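Local coordinates for D-glycero-D-manno-heptose 1-phosphate kinase (Bacteroides thetaiotaomicron, PDB 3K85), which probably uses ATP to phosphorylate a sugar such as a heptose phosphate, as a member of the GHMP kinase family, at residues A[40-48]-A[119-130]. Numbering follows the deposited sequence.
Sequences YAYCTIEET and MVVCILKAFIEW
I45 drives its side chain between A126, F127 and W130, where helix 115-131 lies on the mixed beta-sheet of the GHMP kinase N-terminal domain. The helix follows central strand 39-47 in nearly the same direction; the axes of 40-47 and 119-130 run 30° apart and approach to 7.7 Å. Strands 4-15 and 99-105 flank the strand, and helix 137-151 touches the other side of the helix. Alternate strand residues A41, C43, I45 and E47 point at the helix. From CB of I45 the side chain forks. The CG2 branch reaches over one face of the W130 indole and sits 4.2 Å from the centroid of its five-membered ring, a CH-pi contact. CG1 takes the other course, anti to the carbonyl carbon (chi1 -65°), passing A126 CB at 3.9 Å. Beyond it, CD1 presses on A126 CB at 3.5 Å, tighter than a usual carbon contact. The same methyl ends almost centrally over the F127 ring in a second CH-pi contact, 4.0 Å from the centroid and 10° off the normal. I123 CG2 lies in plane at the edge of that ring. Two residues back along the strand, C43 SG rests against A126 CB. Further back the small side chain of A41 admits the helix closely, its CB 3.9 Å from C122 CB. M119, a selenomethionine bent at chi2 and chi3, curls its methyl CE back to A41 CB, 3.7 Å away. C122 SG reaches the strand, 3.7 Å from C43 CB.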
loop_
_atom_site.group_PDB
_atom_site.type_symbol
_atom_site.label_atom_id
_atom_site.label_comp_id
_atom_site.label_asym_id
_atom_site.label_seq_id
_atom_site.Cartn_x
_atom_site.Cartn_y
_atom_site.Cartn_z
ATOM N N TYR A 40 4.356 0.286 21.843
ATOM C CA TYR A 40 5.540 1.021 21.432
ATOM C C TYR A 40 6.804 1.013 22.286
ATOM O O TYR A 40 6.864 0.421 23.364
ATOM C CB TYR A 40 5.146 2.482 21.238
ATOM C CG TYR A 40 3.930 2.714 20.367
ATOM C CD1 TYR A 40 4.071 3.003 19.000
ATOM C CD2 TYR A 40 2.635 2.717 20.916
ATOM C CE1 TYR A 40 2.960 3.303 18.204
ATOM C CE2 TYR A 40 1.515 3.013 20.125
ATOM C CZ TYR A 40 1.691 3.310 18.767
ATOM O OH TYR A 40 0.611 3.639 17.976
ATOM N N ALA A 41 7.805 1.719 21.757
ATOM C CA ALA A 41 9.096 1.946 22.388
ATOM C C ALA A 41 9.128 3.467 22.403
ATOM O O ALA A 41 8.810 4.101 21.395
ATOM C CB ALA A 41 10.235 1.403 21.513
ATOM N N TYR A 42 9.484 4.072 23.525
ATOM C CA TYR A 42 9.501 5.526 23.566
ATOM C C TYR A 42 10.881 5.964 23.953
ATOM O O TYR A 42 11.622 5.221 24.572
ATOM C CB TYR A 42 8.505 6.074 24.596
ATOM C CG TYR A 42 7.123 5.462 24.520
ATOM C CD1 TYR A 42 6.021 6.196 24.049
ATOM C CD2 TYR A 42 6.907 4.156 24.944
ATOM C CE1 TYR A 42 4.734 5.626 24.017
ATOM C CE2 TYR A 42 5.638 3.582 24.911
ATOM C CZ TYR A 42 4.556 4.312 24.451
ATOM O OH TYR A 42 3.321 3.694 24.407
ATOM N N CYS A 43 11.222 7.185 23.590
ATOM C CA CYS A 43 12.521 7.713 23.916
ATOM C C CYS A 43 12.447 9.221 23.869
ATOM O O CYS A 43 11.800 9.788 22.992
ATOM C CB CYS A 43 13.568 7.209 22.911
ATOM S SG CYS A 43 15.166 8.080 22.989
ATOM N N THR A 44 13.052 9.879 24.845
ATOM C CA THR A 44 13.090 11.326 24.807
ATOM C C THR A 44 14.528 11.710 25.059
ATOM O O THR A 44 15.211 11.100 25.885
ATOM C CB THR A 44 12.148 11.993 25.834
ATOM O OG1 THR A 44 12.839 13.076 26.468
ATOM C CG2 THR A 44 11.660 10.994 26.856
ATOM N N ILE A 45 14.999 12.681 24.291
ATOM C CA ILE A 45 16.363 13.151 24.407
ATOM C C ILE A 45 16.354 14.665 24.575
ATOM O O ILE A 45 15.736 15.391 23.800
ATOM C CB ILE A 45 17.196 12.763 23.150
ATOM C CG1 ILE A 45 17.320 11.244 23.062
ATOM C CG2 ILE A 45 18.589 13.386 23.218
ATOM C CD1 ILE A 45 18.124 10.758 21.867
ATOM N N GLU A 46 17.024 15.132 25.614
ATOM C CA GLU A 46 17.102 16.555 25.872
ATOM C C GLU A 46 18.563 16.943 26.018
ATOM O O GLU A 46 19.289 16.371 26.834
ATOM C CB GLU A 46 16.300 16.914 27.133
ATOM C CG GLU A 46 16.469 15.951 28.295
ATOM C CD GLU A 46 15.489 16.226 29.434
ATOM O OE1 GLU A 46 15.502 17.360 29.975
ATOM O OE2 GLU A 46 14.710 15.307 29.787
ATOM N N GLU A 47 18.996 17.899 25.206
ATOM C CA GLU A 47 20.379 18.339 25.258
ATOM C C GLU A 47 20.669 19.110 26.539
ATOM O O GLU A 47 19.793 19.771 27.098
ATOM C CB GLU A 47 20.728 19.218 24.056
ATOM C CG GLU A 47 22.202 19.603 24.045
ATOM C CD GLU A 47 22.504 20.802 23.172
ATOM O OE1 GLU A 47 22.461 20.665 21.929
ATOM O OE2 GLU A 47 22.786 21.886 23.739
ATOM N N THR A 48 21.912 19.016 26.995
ATOM C CA THR A 48 22.338 19.700 28.203
ATOM C C THR A 48 23.774 20.179 28.049
ATOM O O THR A 48 24.528 19.653 27.226
ATOM C CB THR A 48 22.260 18.775 29.433
ATOM O OG1 THR A 48 22.746 19.478 30.580
ATOM C CG2 THR A 48 23.105 17.528 29.228
HETATM N N MSE A 119 13.119 -0.731 19.488
HETATM C CA MSE A 119 13.782 0.263 20.337
HETATM C C MSE A 119 14.971 0.945 19.665
HETATM O O MSE A 119 15.182 2.157 19.841
HETATM C CB MSE A 119 14.227 -0.360 21.666
HETATM C CG MSE A 119 15.015 0.606 22.561
HETATM SE SE MSE A 119 14.061 2.252 23.030
HETATM C CE MSE A 119 12.739 1.428 24.197
ATOM N N VAL A 120 15.762 0.175 18.918
ATOM C CA VAL A 120 16.910 0.742 18.200
ATOM C C VAL A 120 16.380 1.782 17.196
ATOM O O VAL A 120 16.914 2.888 17.089
ATOM C CB VAL A 120 17.699 -0.356 17.428
ATOM C CG1 VAL A 120 18.717 0.291 16.488
ATOM C CG2 VAL A 120 18.409 -1.277 18.411
ATOM N N VAL A 121 15.316 1.436 16.478
ATOM C CA VAL A 121 14.723 2.370 15.524
ATOM C C VAL A 121 14.259 3.620 16.265
ATOM O O VAL A 121 14.555 4.739 15.866
ATOM C CB VAL A 121 13.506 1.740 14.788
ATOM C CG1 VAL A 121 12.826 2.790 13.870
ATOM C CG2 VAL A 121 13.970 0.521 13.980
ATOM N N CYS A 122 13.537 3.420 17.360
ATOM C CA CYS A 122 13.050 4.536 18.155
ATOM C C CYS A 122 14.202 5.444 18.575
ATOM O O CYS A 122 14.147 6.658 18.400
ATOM C CB CYS A 122 12.313 4.013 19.400
ATOM S SG CYS A 122 11.651 5.329 20.425
ATOM N N ILE A 123 15.255 4.855 19.132
ATOM C CA ILE A 123 16.401 5.652 19.557
ATOM C C ILE A 123 16.983 6.400 18.364
ATOM O O ILE A 123 17.297 7.592 18.462
ATOM C CB ILE A 123 17.488 4.771 20.205
ATOM C CG1 ILE A 123 16.926 4.103 21.462
ATOM C CG2 ILE A 123 18.698 5.613 20.548
ATOM C CD1 ILE A 123 17.871 3.101 22.082
ATOM N N LEU A 124 17.123 5.706 17.237
ATOM C CA LEU A 124 17.647 6.332 16.021
ATOM C C LEU A 124 16.791 7.533 15.640
ATOM O O LEU A 124 17.297 8.614 15.317
ATOM C CB LEU A 124 17.660 5.324 14.870
ATOM C CG LEU A 124 19.012 4.638 14.669
ATOM C CD1 LEU A 124 18.884 3.475 13.704
ATOM C CD2 LEU A 124 20.008 5.666 14.151
ATOM N N LYS A 125 15.478 7.337 15.685
ATOM C CA LYS A 125 14.560 8.405 15.350
ATOM C C LYS A 125 14.762 9.613 16.254
ATOM O O LYS A 125 14.705 10.759 15.787
ATOM C CB LYS A 125 13.115 7.912 15.425
ATOM C CG LYS A 125 12.474 7.702 14.059
ATOM C CD LYS A 125 12.483 9.013 13.267
ATOM C CE LYS A 125 11.661 8.916 11.997
ATOM N NZ LYS A 125 12.046 7.716 11.209
ATOM N N ALA A 126 15.011 9.382 17.542
ATOM C CA ALA A 126 15.220 10.513 18.438
ATOM C C ALA A 126 16.473 11.253 17.989
ATOM O O ALA A 126 16.458 12.474 17.877
ATOM C CB ALA A 126 15.369 10.045 19.876
ATOM N N PHE A 127 17.550 10.514 17.715
ATOM C CA PHE A 127 18.790 11.145 17.258
ATOM C C PHE A 127 18.590 11.875 15.927
ATOM O O PHE A 127 19.049 13.015 15.767
ATOM C CB PHE A 127 19.927 10.113 17.135
ATOM C CG PHE A 127 20.633 9.833 18.442
ATOM C CD1 PHE A 127 21.527 10.758 18.980
ATOM C CD2 PHE A 127 20.381 8.661 19.154
ATOM C CE1 PHE A 127 22.156 10.516 20.207
ATOM C CE2 PHE A 127 20.999 8.416 20.375
ATOM C CZ PHE A 127 21.890 9.346 20.901
ATOM N N ILE A 128 17.897 11.237 14.985
ATOM C CA ILE A 128 17.647 11.867 13.686
ATOM C C ILE A 128 16.903 13.192 13.878
ATOM O O ILE A 128 17.289 14.223 13.320
ATOM C CB ILE A 128 16.806 10.947 12.775
ATOM C CG1 ILE A 128 17.578 9.655 12.496
ATOM C CG2 ILE A 128 16.432 11.686 11.491
ATOM C CD1 ILE A 128 16.769 8.574 11.795
ATOM N N GLU A 129 15.834 13.158 14.669
ATOM C CA GLU A 129 15.046 14.356 14.966
ATOM C C GLU A 129 15.951 15.385 15.654
ATOM O O GLU A 129 15.984 16.565 15.300
ATOM C CB GLU A 129 13.894 13.977 15.903
ATOM C CG GLU A 129 12.901 15.081 16.177
ATOM C CD GLU A 129 12.234 15.581 14.915
ATOM O OE1 GLU A 129 11.839 14.739 14.076
ATOM O OE2 GLU A 129 12.097 16.818 14.771
ATOM N N TRP A 130 16.680 14.902 16.649
ATOM C CA TRP A 130 17.626 15.684 17.444
ATOM C C TRP A 130 18.678 16.387 16.556
ATOM O O TRP A 130 18.782 17.614 16.547
ATOM C CB TRP A 130 18.270 14.701 18.446
ATOM C CG TRP A 130 19.461 15.112 19.297
ATOM C CD1 TRP A 130 20.366 14.256 19.896
ATOM C CD2 TRP A 130 19.853 16.430 19.681
ATOM N NE1 TRP A 130 21.286 14.964 20.622
ATOM C CE2 TRP A 130 20.996 16.300 20.510
ATOM C CE3 TRP A 130 19.354 17.708 19.412
ATOM C CZ2 TRP A 130 21.645 17.406 21.065
ATOM C CZ3 TRP A 130 20.001 18.810 19.966
ATOM C CH2 TRP A 130 21.134 18.649 20.782
#